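Local coordinates for protein transcriptional regulator (Pyrococcus horikoshii, PDB 1UDD) that is of unknown function but belongs to the all-helical TenA/THI-4/PQQC family, at residues K19-P24 / A144-D149; V26-L29 / T33-L36; E37-Y42 / R160-V165; C136-A141 / R195-G200. One frame throughout, in Å; residues are numbered along the deposited sequence.

Interaction 1 of 4, residues K19-P24 / A144-D149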
loop_
_atom_site.group_PDB
_atom_site.type_symbol
_atom_site.label_atom_id
_atom_site.label_comp_id
_atom_site.label_asym_id
_atom_site.label_seq_id
_atom_site.Cartn_x
_atom_site.Cartn_y
_atom_site.Cartn_z
ATOM N N LYS A 19 10.264 18.320 -27.147
ATOM C CA LYS A 19 11.248 17.285 -27.484
ATOM C C LYS A 19 10.517 15.963 -27.756
ATOM O O LYS A 19 10.970 15.138 -28.546
ATOM C CB LYS A 19 12.245 17.082 -26.342
ATOM C CG LYS A 19 12.999 18.331 -25.893
ATOM C CD LYS A 19 13.930 17.955 -24.737
ATOM C CE LYS A 19 14.574 19.167 -24.097
ATOM N NZ LYS A 19 15.318 19.958 -25.104
ATOM N N ILE A 20 9.387 15.755 -27.090
ATOM C CA ILE A 20 8.611 14.539 -27.327
ATOM C C ILE A 20 7.975 14.614 -28.720
ATOM O O ILE A 20 8.015 13.649 -29.486
ATOM C CB ILE A 20 7.473 14.382 -26.325
ATOM C CG1 ILE A 20 8.039 14.118 -24.928
ATOM C CG2 ILE A 20 6.524 13.269 -26.800
ATOM C CD1 ILE A 20 6.969 14.008 -23.826
ATOM N N PHE A 21 7.380 15.758 -29.045
ATOM C CA PHE A 21 6.746 15.895 -30.353
ATOM C C PHE A 21 7.755 15.742 -31.493
ATOM O O PHE A 21 7.434 15.208 -32.550
ATOM C CB PHE A 21 6.032 17.249 -30.486
ATOM C CG PHE A 21 4.913 17.453 -29.497
ATOM C CD1 PHE A 21 4.051 16.409 -29.168
ATOM C CD2 PHE A 21 4.706 18.704 -28.913
ATOM C CE1 PHE A 21 2.998 16.604 -28.268
ATOM C CE2 PHE A 21 3.661 18.910 -28.017
ATOM C CZ PHE A 21 2.803 17.858 -27.692
ATOM N N GLU A 22 8.987 16.170 -31.248
ATOM C CA GLU A 22 10.027 16.127 -32.262
ATOM C C GLU A 22 10.979 14.950 -32.181
ATOM O O GLU A 22 11.944 14.886 -32.941
ATOM C CB GLU A 22 10.836 17.429 -32.218
ATOM C CG GLU A 22 9.960 18.664 -32.209
ATOM C CD GLU A 22 10.746 19.958 -32.286
ATOM O OE1 GLU A 22 11.875 20.021 -31.744
ATOM O OE2 GLU A 22 10.218 20.921 -32.877
ATOM N N HIS A 23 10.724 14.019 -31.270
ATOM C CA HIS A 23 11.598 12.859 -31.144
ATOM C C HIS A 23 11.559 12.034 -32.432
ATOM O O HIS A 23 10.491 11.762 -32.982
ATOM C CB HIS A 23 11.173 11.995 -29.951
ATOM C CG HIS A 23 12.224 11.029 -29.510
ATOM N ND1 HIS A 23 12.449 9.829 -30.146
ATOM C CD2 HIS A 23 13.150 11.112 -28.525
ATOM C CE1 HIS A 23 13.470 9.215 -29.576
ATOM N NE2 HIS A 23 13.912 9.972 -28.589
ATOM N N PRO A 24 12.733 11.637 -32.936
ATOM C CA PRO A 24 12.862 10.844 -34.161
ATOM C C PRO A 24 11.892 9.672 -34.224
ATOM O O PRO A 24 11.187 9.495 -35.218
ATOM C CB PRO A 24 14.312 10.386 -34.114
ATOM C CG PRO A 24 14.979 11.552 -33.490
ATOM C CD PRO A 24 14.055 11.926 -32.362
ATOM N N ALA A 144 -0.480 12.706 -31.481
ATOM C CA ALA A 144 -1.276 12.381 -32.664
ATOM C C ALA A 144 -1.833 13.661 -33.266
ATOM O O ALA A 144 -1.753 13.872 -34.478
ATOM C CB ALA A 144 -2.412 11.431 -32.303
ATOM N N GLU A 145 -2.394 14.521 -32.419
ATOM C CA GLU A 145 -2.940 15.791 -32.891
ATOM C C GLU A 145 -1.831 16.551 -33.617
ATOM O O GLU A 145 -2.035 17.068 -34.709
ATOM C CB GLU A 145 -3.464 16.609 -31.701
ATOM C CG GLU A 145 -3.995 18.005 -32.029
ATOM C CD GLU A 145 -5.176 17.987 -32.983
ATOM O OE1 GLU A 145 -5.977 17.033 -32.911
ATOM O OE2 GLU A 145 -5.312 18.936 -33.793
ATOM N N TYR A 146 -0.648 16.569 -33.012
ATOM C CA TYR A 146 0.520 17.258 -33.556
ATOM C C TYR A 146 0.967 16.742 -34.931
ATOM O O TYR A 146 1.400 17.522 -35.775
ATOM C CB TYR A 146 1.697 17.123 -32.584
ATOM C CG TYR A 146 2.902 17.980 -32.914
ATOM C CD1 TYR A 146 3.068 19.242 -32.333
ATOM C CD2 TYR A 146 3.888 17.524 -33.788
ATOM C CE1 TYR A 146 4.186 20.026 -32.608
ATOM C CE2 TYR A 146 5.013 18.298 -34.075
ATOM C CZ TYR A 146 5.155 19.546 -33.477
ATOM O OH TYR A 146 6.282 20.296 -33.722
ATOM N N HIS A 147 0.889 15.429 -35.134
ATOM C CA HIS A 147 1.310 14.816 -36.394
ATOM C C HIS A 147 0.131 14.303 -37.222
ATOM O O HIS A 147 0.292 13.450 -38.090
ATOM C CB HIS A 147 2.278 13.661 -36.110
ATOM C CG HIS A 147 3.558 14.086 -35.461
ATOM N ND1 HIS A 147 4.544 14.772 -36.137
ATOM C CD2 HIS A 147 4.017 13.919 -34.198
ATOM C CE1 HIS A 147 5.555 15.007 -35.320
ATOM N NE2 HIS A 147 5.259 14.501 -34.137
ATOM N N LYS A 148 -1.043 14.848 -36.933
ATOM C CA LYS A 148 -2.306 14.512 -37.582
ATOM C C LYS A 148 -2.186 14.381 -39.108
ATOM O O LYS A 148 -2.586 13.374 -39.695
ATOM C CB LYS A 148 -3.295 15.617 -37.239
ATOM C CG LYS A 148 -4.754 15.280 -37.311
ATOM C CD LYS A 148 -5.545 16.521 -36.910
ATOM C CE LYS A 148 -6.915 16.167 -36.367
ATOM N NZ LYS A 148 -7.656 17.378 -35.929
ATOM N N ASP A 149 -1.650 15.416 -39.740
ATOM C CA ASP A 149 -1.483 15.441 -41.191
ATOM C C ASP A 149 -0.585 14.316 -41.701
ATOM O O ASP A 149 -0.948 13.613 -42.646
ATOM C CB ASP A 149 -0.939 16.811 -41.628
ATOM C CG ASP A 149 0.269 17.260 -40.804
ATOM O OD1 ASP A 149 0.216 17.202 -39.552
ATOM O OD2 ASP A 149 1.272 17.687 -41.416
#
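F21, in the last turn of helix 14-21, lays its side chain over one face of the Y146 ring, which ends helix 126-146, and the pair illustrates how two helix ends can share one aromatic surface. CB of F21 stands 3.7 Å from the centroid of the Y146 ring, a CH-pi contact almost straight above the centre of the face. CG comes next and meets Y146 CD1 at 3.8 Å. Beyond it the F21 ring slides off centre over the tyrosine, where F21 CD2 lies 3.8 Å from Y146 CD1, to give an offset stack with centroids 4.7 Å apart and planes at 12°. CG of Y146 is anti to the backbone N (chi1 -170°), a choice that carries its ring across the gap with one face turned to F21.

The polar component uses the end of the helix. H147 NE2 donates to F21 O over 2.8 Å, in the carbonyl plane and on a lone pair, with F21 O lying close to the imidazole plane. The N-H...O angle of 147° makes this a moderately bent bond. It gives a carbonyl of the last helical turn a side-chain donor, and Y146 CD2 lies against one face of the same imidazole. Helix 24-31 backs the arrangement, with V26 and V27 touching H147 and Y30 meeting its ring, while F21 also packs on E142 and I143 of helix 126-146 and I20 touches E204 of helix 190-213.

Interaction 2 of 4, residues V26-L29 / T33-L36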
loop_
_atom_site.group_PDB
_atom_site.type_symbol
_atom_site.label_atom_id
_atom_site.label_comp_id
_atom_site.label_asym_id
_atom_site.label_seq_id
_atom_site.Cartn_x
_atom_site.Cartn_y
_atom_site.Cartn_z
ATOM N N VAL A 26 9.084 9.201 -32.655
ATOM C CA VAL A 26 7.729 9.708 -32.800
ATOM C C VAL A 26 7.515 10.260 -34.212
ATOM O O VAL A 26 6.570 9.870 -34.909
ATOM C CB VAL A 26 7.425 10.838 -31.778
ATOM C CG1 VAL A 26 6.114 11.504 -32.127
ATOM C CG2 VAL A 26 7.355 10.266 -30.360
ATOM N N VAL A 27 8.392 11.172 -34.625
ATOM C CA VAL A 27 8.279 11.777 -35.945
ATOM C C VAL A 27 8.277 10.721 -37.041
ATOM O O VAL A 27 7.456 10.767 -37.959
ATOM C CB VAL A 27 9.425 12.767 -36.211
ATOM C CG1 VAL A 27 9.297 13.337 -37.614
ATOM C CG2 VAL A 27 9.393 13.888 -35.193
ATOM N N GLN A 28 9.178 9.755 -36.940
ATOM C CA GLN A 28 9.250 8.719 -37.965
ATOM C C GLN A 28 8.082 7.746 -37.944
ATOM O O GLN A 28 7.682 7.227 -38.993
ATOM C CB GLN A 28 10.566 7.955 -37.851
ATOM C CG GLN A 28 11.741 8.742 -38.381
ATOM C CD GLN A 28 13.034 7.972 -38.295
ATOM O OE1 GLN A 28 13.068 6.763 -38.526
ATOM N NE2 GLN A 28 14.112 8.671 -37.975
ATOM N N LEU A 29 7.526 7.509 -36.762
ATOM C CA LEU A 29 6.408 6.586 -36.646
ATOM C C LEU A 29 5.205 7.202 -37.345
ATOM O O LEU A 29 4.493 6.523 -38.082
ATOM C CB LEU A 29 6.059 6.324 -35.169
ATOM C CG LEU A 29 5.396 4.991 -34.784
ATOM C CD1 LEU A 29 4.937 5.079 -33.330
ATOM C CD2 LEU A 29 4.213 4.678 -35.675
ATOM N N THR A 33 8.132 6.625 -41.784
ATOM C CA THR A 33 9.539 6.351 -42.040
ATOM C C THR A 33 10.209 5.398 -41.051
ATOM O O THR A 33 11.257 4.817 -41.341
ATOM C CB THR A 33 10.302 7.689 -42.070
ATOM O OG1 THR A 33 10.067 8.324 -43.334
ATOM C CG2 THR A 33 11.784 7.493 -41.863
ATOM N N LEU A 34 9.607 5.232 -39.881
ATOM C CA LEU A 34 10.186 4.358 -38.873
ATOM C C LEU A 34 10.428 2.937 -39.397
ATOM O O LEU A 34 9.557 2.342 -40.037
ATOM C CB LEU A 34 9.277 4.294 -37.632
ATOM C CG LEU A 34 9.918 3.576 -36.435
ATOM C CD1 LEU A 34 10.993 4.476 -35.853
ATOM C CD2 LEU A 34 8.867 3.236 -35.369
ATOM N N PRO A 35 11.629 2.387 -39.152
ATOM C CA PRO A 35 11.927 1.027 -39.610
ATOM C C PRO A 35 11.079 0.050 -38.789
ATOM O O PRO A 35 11.164 0.027 -37.559
ATOM C CB PRO A 35 13.420 0.884 -39.317
ATOM C CG PRO A 35 13.928 2.290 -39.431
ATOM C CD PRO A 35 12.856 3.073 -38.708
ATOM N N LEU A 36 10.266 -0.748 -39.473
ATOM C CA LEU A 36 9.375 -1.710 -38.830
ATOM C C LEU A 36 10.001 -2.479 -37.680
ATOM O O LEU A 36 9.292 -2.955 -36.796
ATOM C CB LEU A 36 8.833 -2.696 -39.865
ATOM C CG LEU A 36 7.654 -3.564 -39.420
ATOM C CD1 LEU A 36 6.528 -2.668 -38.933
ATOM C CD2 LEU A 36 7.180 -4.429 -40.581
#
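Q28 O faces the backbone of T33 and L34, where the chain leaves helix 24-31 and turns toward helix 36-63; the contact is a compact example of a helix end closed by the residues that follow it. Hydrogen bonding centres on this one carbonyl. L34 N donates to Q28 O over 2.9 Å with an N-H...O angle of 153°, approaching from above the carbonyl plane instead of along a lone pair. T33 N also comes within 2.9 Å of Q28 O, but its angle of 119° makes that bond weak. S31 OG is a further hydrogen-bonding partner of Q28 O, and it also pairs with T33 N.

Van der Waals contacts add to the polar centre. The side chain of Q28 starts beside its backbone N (chi1 -75°) and runs extended past CG, which brings its stem across the T33 methyl at a slant: CG is 3.7 Å from T33 CG2. The amide oxygen OE1 lies 3.6 Å from that methyl and 3.7 Å from P35 CD, so carbon atoms flank it from both residues. Closer to the backbone, Q28 CB lies against L34 N.

The apolar part belongs to the leucines. L34 CD2 packs on L29 CG at 3.9 Å, and L34 CD1 reaches back toward Q28 CB. Both leucines also touch F39 of helix 36-63. The chemistry is thus divided: one shared acceptor fixes the course of the backbone, while the leucines turn the inner side of the connection into part of the hydrophobic core between consecutive helices.

Interaction 3 of 4, residues E37-Y42 / R160-V165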
loop_
_atom_site.group_PDB
_atom_site.type_symbol
_atom_site.label_atom_id
_atom_site.label_comp_id
_atom_site.label_asym_id
_atom_site.label_seq_id
_atom_site.Cartn_x
_atom_site.Cartn_y
_atom_site.Cartn_z
ATOM N N GLU A 37 11.323 -2.606 -37.686
ATOM C CA GLU A 37 12.009 -3.327 -36.623
ATOM C C GLU A 37 11.989 -2.562 -35.313
ATOM O O GLU A 37 11.901 -3.165 -34.239
ATOM C CB GLU A 37 13.458 -3.620 -37.004
ATOM C CG GLU A 37 13.624 -4.819 -37.918
ATOM C CD GLU A 37 12.857 -6.039 -37.421
ATOM O OE1 GLU A 37 11.649 -6.155 -37.733
ATOM O OE2 GLU A 37 13.465 -6.872 -36.706
ATOM N N LYS A 38 12.094 -1.238 -35.406
ATOM C CA LYS A 38 12.079 -0.388 -34.226
ATOM C C LYS A 38 10.688 -0.347 -33.615
ATOM O O LYS A 38 10.545 -0.248 -32.401
ATOM C CB LYS A 38 12.541 1.029 -34.578
ATOM C CG LYS A 38 13.996 1.093 -34.989
ATOM C CD LYS A 38 14.498 2.512 -35.093
ATOM C CE LYS A 38 16.020 2.522 -35.075
ATOM N NZ LYS A 38 16.582 3.904 -35.064
ATOM N N PHE A 39 9.665 -0.430 -34.455
ATOM C CA PHE A 39 8.288 -0.407 -33.973
ATOM C C PHE A 39 8.025 -1.674 -33.172
ATOM O O PHE A 39 7.402 -1.629 -32.109
ATOM C CB PHE A 39 7.309 -0.310 -35.149
ATOM C CG PHE A 39 5.867 -0.141 -34.742
ATOM C CD1 PHE A 39 5.473 0.930 -33.946
ATOM C CD2 PHE A 39 4.896 -1.035 -35.187
ATOM C CE1 PHE A 39 4.131 1.116 -33.598
ATOM C CE2 PHE A 39 3.551 -0.865 -34.849
ATOM C CZ PHE A 39 3.167 0.222 -34.048
ATOM N N LYS A 40 8.509 -2.808 -33.676
ATOM C CA LYS A 40 8.313 -4.066 -32.970
ATOM C C LYS A 40 8.981 -4.034 -31.600
ATOM O O LYS A 40 8.418 -4.536 -30.637
ATOM C CB LYS A 40 8.844 -5.244 -33.792
ATOM C CG LYS A 40 8.048 -5.504 -35.054
ATOM C CD LYS A 40 8.623 -6.684 -35.816
ATOM C CE LYS A 40 8.001 -6.828 -37.191
ATOM N NZ LYS A 40 8.557 -8.021 -37.899
ATOM N N PHE A 41 10.174 -3.452 -31.507
ATOM C CA PHE A 41 10.856 -3.377 -30.214
ATOM C C PHE A 41 10.009 -2.560 -29.234
ATOM O O PHE A 41 9.893 -2.901 -28.052
ATOM C CB PHE A 41 12.220 -2.709 -30.355
ATOM C CG PHE A 41 12.983 -2.648 -29.074
ATOM C CD1 PHE A 41 13.733 -3.742 -28.641
ATOM C CD2 PHE A 41 12.924 -1.515 -28.271
ATOM C CE1 PHE A 41 14.416 -3.706 -27.419
ATOM C CE2 PHE A 41 13.595 -1.469 -27.052
ATOM C CZ PHE A 41 14.345 -2.568 -26.622
ATOM N N TYR A 42 9.437 -1.474 -29.747
ATOM C CA TYR A 42 8.580 -0.591 -28.969
ATOM C C TYR A 42 7.310 -1.324 -28.539
ATOM O O TYR A 42 6.993 -1.377 -27.344
ATOM C CB TYR A 42 8.229 0.657 -29.802
ATOM C CG TYR A 42 7.046 1.457 -29.295
ATOM C CD1 TYR A 42 7.100 2.146 -28.076
ATOM C CD2 TYR A 42 5.862 1.503 -30.024
ATOM C CE1 TYR A 42 5.994 2.858 -27.601
ATOM C CE2 TYR A 42 4.755 2.204 -29.562
ATOM C CZ TYR A 42 4.828 2.876 -28.350
ATOM O OH TYR A 42 3.714 3.530 -27.888
ATOM N N ARG A 160 -0.774 3.547 -39.369
ATOM C CA ARG A 160 -1.985 4.357 -39.452
ATOM C C ARG A 160 -3.038 3.874 -38.477
ATOM O O ARG A 160 -3.652 4.675 -37.779
ATOM C CB ARG A 160 -2.578 4.347 -40.862
ATOM C CG ARG A 160 -1.774 5.099 -41.909
ATOM C CD ARG A 160 -2.670 5.487 -43.079
ATOM N NE ARG A 160 -3.354 4.334 -43.656
ATOM C CZ ARG A 160 -2.788 3.466 -44.487
ATOM N NH1 ARG A 160 -1.522 3.618 -44.853
ATOM N NH2 ARG A 160 -3.489 2.441 -44.946
ATOM N N GLU A 161 -3.260 2.566 -38.438
ATOM C CA GLU A 161 -4.250 2.013 -37.532
ATOM C C GLU A 161 -3.835 2.414 -36.118
ATOM O O GLU A 161 -4.622 2.977 -35.357
ATOM C CB GLU A 161 -4.283 0.485 -37.647
ATOM C CG GLU A 161 -4.366 -0.047 -39.074
ATOM C CD GLU A 161 -4.489 -1.567 -39.127
ATOM O OE1 GLU A 161 -5.598 -2.086 -38.874
ATOM O OE2 GLU A 161 -3.472 -2.241 -39.411
ATOM N N TRP A 162 -2.580 2.130 -35.789
ATOM C CA TRP A 162 -2.022 2.446 -34.480
ATOM C C TRP A 162 -2.273 3.896 -34.072
ATOM O O TRP A 162 -2.761 4.169 -32.978
ATOM C CB TRP A 162 -0.514 2.177 -34.478
ATOM C CG TRP A 162 0.124 2.460 -33.162
ATOM C CD1 TRP A 162 0.201 1.618 -32.088
ATOM C CD2 TRP A 162 0.727 3.690 -32.755
ATOM N NE1 TRP A 162 0.817 2.251 -31.034
ATOM C CE2 TRP A 162 1.150 3.526 -31.415
ATOM C CE3 TRP A 162 0.950 4.922 -33.391
ATOM C CZ2 TRP A 162 1.788 4.551 -30.694
ATOM C CZ3 TRP A 162 1.585 5.941 -32.674
ATOM C CH2 TRP A 162 1.996 5.744 -31.337
ATOM N N GLY A 163 -1.952 4.822 -34.968
ATOM C CA GLY A 163 -2.118 6.230 -34.664
ATOM C C GLY A 163 -3.532 6.755 -34.518
ATOM O O GLY A 163 -3.814 7.527 -33.598
ATOM N N LYS A 164 -4.422 6.346 -35.414
ATOM C CA LYS A 164 -5.801 6.823 -35.388
ATOM C C LYS A 164 -6.504 6.647 -34.048
ATOM O O LYS A 164 -7.412 7.411 -33.716
ATOM C CB LYS A 164 -6.608 6.151 -36.509
ATOM C CG LYS A 164 -6.052 6.463 -37.902
ATOM C CD LYS A 164 -6.949 5.981 -39.046
ATOM C CE LYS A 164 -7.074 4.458 -39.099
ATOM N NZ LYS A 164 -7.969 3.926 -38.036
ATOM N N VAL A 165 -6.079 5.661 -33.267
ATOM C CA VAL A 165 -6.710 5.427 -31.975
ATOM C C VAL A 165 -6.685 6.682 -31.091
ATOM O O VAL A 165 -7.666 7.008 -30.414
ATOM C CB VAL A 165 -6.017 4.279 -31.215
ATOM C CG1 VAL A 165 -6.750 4.005 -29.922
ATOM C CG2 VAL A 165 -5.979 3.029 -32.073
#
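F39 and W162 form a T-shaped pair between helix 36-63 and helix 157-164, a clear case of helices whose backbones stay well apart while their aromatic side chains close the distance. Ring-on-ring contact comes first. The edge of F39 points at one face of the indole, with planes at 88° and a centroid separation of 5.3 Å to the five-membered ring. Its leading atom is CZ, 3.8 Å from W162 CD1, and CD1 lies near the plane of the phenyl ring. W162 holds CG anti to its backbone nitrogen (chi1 -179°), extending the indole from helix 157-164 toward helix 36-63.

Contacts with Y42 make up the second group. At the six-membered end of the indole, W162 CZ2 packs against Y42 CE2 at 3.9 Å. The same carbon lies 3.6 Å from Y42 OH, and the hydroxyl sits near the indole plane, at its edge. That hydroxyl has its polar partner elsewhere, in the hydroxyl of Y140 on helix 126-146.

L29 and L90 also touch both F39 and W162, bringing helix 24-31 and helix 82-93 into the cluster. Between these two segments, then, cohesion is apolar and aromatic: the edge of F39, led by CZ, is set against a pi face, and the nearby phenol, satisfied by another tyrosine, introduces a polar atom into the buried packing without bonding to the indole.

Interaction 4 of 4, residues C136-A141 / R195-G200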
loop_
_atom_site.group_PDB
_atom_site.type_symbol
_atom_site.label_atom_id
_atom_site.label_comp_id
_atom_site.label_asym_id
_atom_site.label_seq_id
_atom_site.Cartn_x
_atom_site.Cartn_y
_atom_site.Cartn_z
ATOM N N CYS A 136 1.078 10.324 -19.576
ATOM C CA CYS A 136 0.827 9.145 -20.415
ATOM C C CYS A 136 -0.370 9.346 -21.335
ATOM O O CYS A 136 -0.222 9.449 -22.554
ATOM C CB CYS A 136 0.574 7.906 -19.557
ATOM S SG CYS A 136 -0.286 6.579 -20.462
ATOM N N PHE A 137 -1.558 9.402 -20.747
ATOM C CA PHE A 137 -2.790 9.568 -21.519
ATOM C C PHE A 137 -2.804 10.826 -22.405
ATOM O O PHE A 137 -3.115 10.756 -23.591
ATOM C CB PHE A 137 -4.012 9.615 -20.584
ATOM C CG PHE A 137 -4.363 8.292 -19.946
ATOM C CD1 PHE A 137 -3.705 7.853 -18.803
ATOM C CD2 PHE A 137 -5.381 7.497 -20.473
ATOM C CE1 PHE A 137 -4.060 6.638 -18.190
ATOM C CE2 PHE A 137 -5.742 6.286 -19.869
ATOM C CZ PHE A 137 -5.081 5.857 -18.727
ATOM N N TRP A 138 -2.437 11.966 -21.826
ATOM C CA TRP A 138 -2.469 13.244 -22.534
ATOM C C TRP A 138 -1.462 13.416 -23.674
ATOM O O TRP A 138 -1.844 13.812 -24.776
ATOM C CB TRP A 138 -2.339 14.382 -21.517
ATOM C CG TRP A 138 -2.713 15.749 -22.019
ATOM C CD1 TRP A 138 -3.198 16.081 -23.263
ATOM C CD2 TRP A 138 -2.617 16.976 -21.287
ATOM N NE1 TRP A 138 -3.404 17.441 -23.345
ATOM C CE2 TRP A 138 -3.057 18.014 -22.147
ATOM C CE3 TRP A 138 -2.196 17.302 -19.984
ATOM C CZ2 TRP A 138 -3.091 19.359 -21.743
ATOM C CZ3 TRP A 138 -2.230 18.644 -19.583
ATOM C CH2 TRP A 138 -2.676 19.653 -20.463
ATOM N N SER A 139 -0.190 13.116 -23.425
ATOM C CA SER A 139 0.817 13.257 -24.463
ATOM C C SER A 139 0.542 12.402 -25.704
ATOM O O SER A 139 0.842 12.820 -26.806
ATOM C CB SER A 139 2.207 12.916 -23.922
ATOM O OG SER A 139 2.358 11.523 -23.725
ATOM N N TYR A 140 -0.013 11.208 -25.530
ATOM C CA TYR A 140 -0.289 10.349 -26.678
ATOM C C TYR A 140 -1.334 10.977 -27.590
ATOM O O TYR A 140 -1.281 10.821 -28.815
ATOM C CB TYR A 140 -0.743 8.953 -26.217
ATOM C CG TYR A 140 0.413 7.980 -26.056
ATOM C CD1 TYR A 140 1.455 8.233 -25.153
ATOM C CD2 TYR A 140 0.509 6.849 -26.871
ATOM C CE1 TYR A 140 2.572 7.376 -25.079
ATOM C CE2 TYR A 140 1.613 5.999 -26.809
ATOM C CZ TYR A 140 2.637 6.264 -25.919
ATOM O OH TYR A 140 3.726 5.421 -25.888
ATOM N N ALA A 141 -2.281 11.691 -26.998
ATOM C CA ALA A 141 -3.303 12.360 -27.784
ATOM C C ALA A 141 -2.707 13.600 -28.447
ATOM O O ALA A 141 -2.987 13.871 -29.617
ATOM C CB ALA A 141 -4.484 12.753 -26.895
ATOM N N ARG A 195 5.860 18.696 -10.046
ATOM C CA ARG A 195 7.002 17.770 -10.057
ATOM C C ARG A 195 6.582 16.380 -10.559
ATOM O O ARG A 195 7.305 15.734 -11.317
ATOM C CB ARG A 195 7.602 17.640 -8.653
ATOM C CG ARG A 195 7.847 18.968 -7.945
ATOM C CD ARG A 195 8.746 18.813 -6.706
ATOM N NE ARG A 195 8.073 19.276 -5.490
ATOM C CZ ARG A 195 7.439 18.478 -4.632
ATOM N NH1 ARG A 195 7.395 17.165 -4.838
ATOM N NH2 ARG A 195 6.824 18.996 -3.577
ATOM N N ILE A 196 5.412 15.916 -10.134
ATOM C CA ILE A 196 4.938 14.606 -10.576
ATOM C C ILE A 196 4.724 14.598 -12.086
ATOM O O ILE A 196 5.166 13.674 -12.781
ATOM C CB ILE A 196 3.606 14.220 -9.919
ATOM C CG1 ILE A 196 3.812 13.922 -8.432
ATOM C CG2 ILE A 196 3.051 12.970 -10.595
ATOM C CD1 ILE A 196 2.517 13.883 -7.633
ATOM N N PHE A 197 4.048 15.631 -12.586
ATOM C CA PHE A 197 3.756 15.741 -14.011
ATOM C C PHE A 197 5.046 15.884 -14.825
ATOM O O PHE A 197 5.167 15.319 -15.908
ATOM C CB PHE A 197 2.864 16.960 -14.284
ATOM C CG PHE A 197 2.225 16.957 -15.658
ATOM C CD1 PHE A 197 1.000 16.321 -15.870
ATOM C CD2 PHE A 197 2.848 17.592 -16.737
ATOM C CE1 PHE A 197 0.395 16.317 -17.150
ATOM C CE2 PHE A 197 2.265 17.598 -18.006
ATOM C CZ PHE A 197 1.028 16.957 -18.214
ATOM N N ILE A 198 6.004 16.658 -14.320
ATOM C CA ILE A 198 7.251 16.830 -15.052
ATOM C C ILE A 198 8.055 15.529 -15.078
ATOM O O ILE A 198 8.708 15.197 -16.076
ATOM C CB ILE A 198 8.103 17.970 -14.449
ATOM C CG1 ILE A 198 7.531 19.317 -14.900
ATOM C CG2 ILE A 198 9.559 17.845 -14.912
ATOM C CD1 ILE A 198 8.236 20.541 -14.297
ATOM N N THR A 199 8.001 14.787 -13.982
ATOM C CA THR A 199 8.702 13.499 -13.914
ATOM C C THR A 199 8.096 12.557 -14.949
ATOM O O THR A 199 8.812 11.890 -15.699
ATOM C CB THR A 199 8.546 12.850 -12.516
ATOM O OG1 THR A 199 9.192 13.674 -11.539
ATOM C CG2 THR A 199 9.145 11.439 -12.492
ATOM N N GLY A 200 6.768 12.520 -14.988
ATOM C CA GLY A 200 6.087 11.642 -15.921
ATOM C C GLY A 200 6.408 11.993 -17.354
ATOM O O GLY A 200 6.527 11.109 -18.208
#
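This is a small aromatic contact between two long helices, 126-146 and 190-213, with the centre of the contact about 7 Å from the centre of the chain, and it exemplifies packing by ring rims. W138 and F197 carry it. Carbons CE3 and CZ3 of the W138 six-membered ring meet the far end of the phenyl ring, with W138 CE3 3.7 Å from F197 CZ and W138 CZ3 3.9 Å from the same F197 CZ. The six-membered ring of W138 and the F197 ring have centroids 6.0 Å apart and planes at 65°, and neither covers the face of the other. F197 turns CG anti to its backbone N (chi1 -165°), a setting that sends the phenyl ring across toward helix 126-146, where L134 and P135 also touch it.

Other partners hold the indole. Its NE1 is hydrogen-bonded to E142, R179 makes a cation-pi contact with it, and W17 meets it edge-to-face. Between the two segments the contact is therefore apolar, carbon against carbon: ring rims touch over a limited area, while the indole N-H and its cation-pi interaction engage residues outside this pair.

Interaction 2 links interactions 1 and 3, which do not touch each other; interaction 4 joins mainly through a tyrosine pair. Interactions 2 and 3, with centres about 8 Å apart, share apolar packing: L29 CD1 is 3.5 Å from W162 CZ3. Interaction 1 is about 11 Å from interaction 2, centre to centre, and meets it where F21 O lies 3.5 Å from V27 CG2. Interactions 1 and 4 both use helix 126-146, their segments adjoining in sequence. Although the centres of interactions 3 and 4 are about 20 Å apart, Y42 OH and Y140 OH stand 2.8 Å from each other in a probable hydrogen bond.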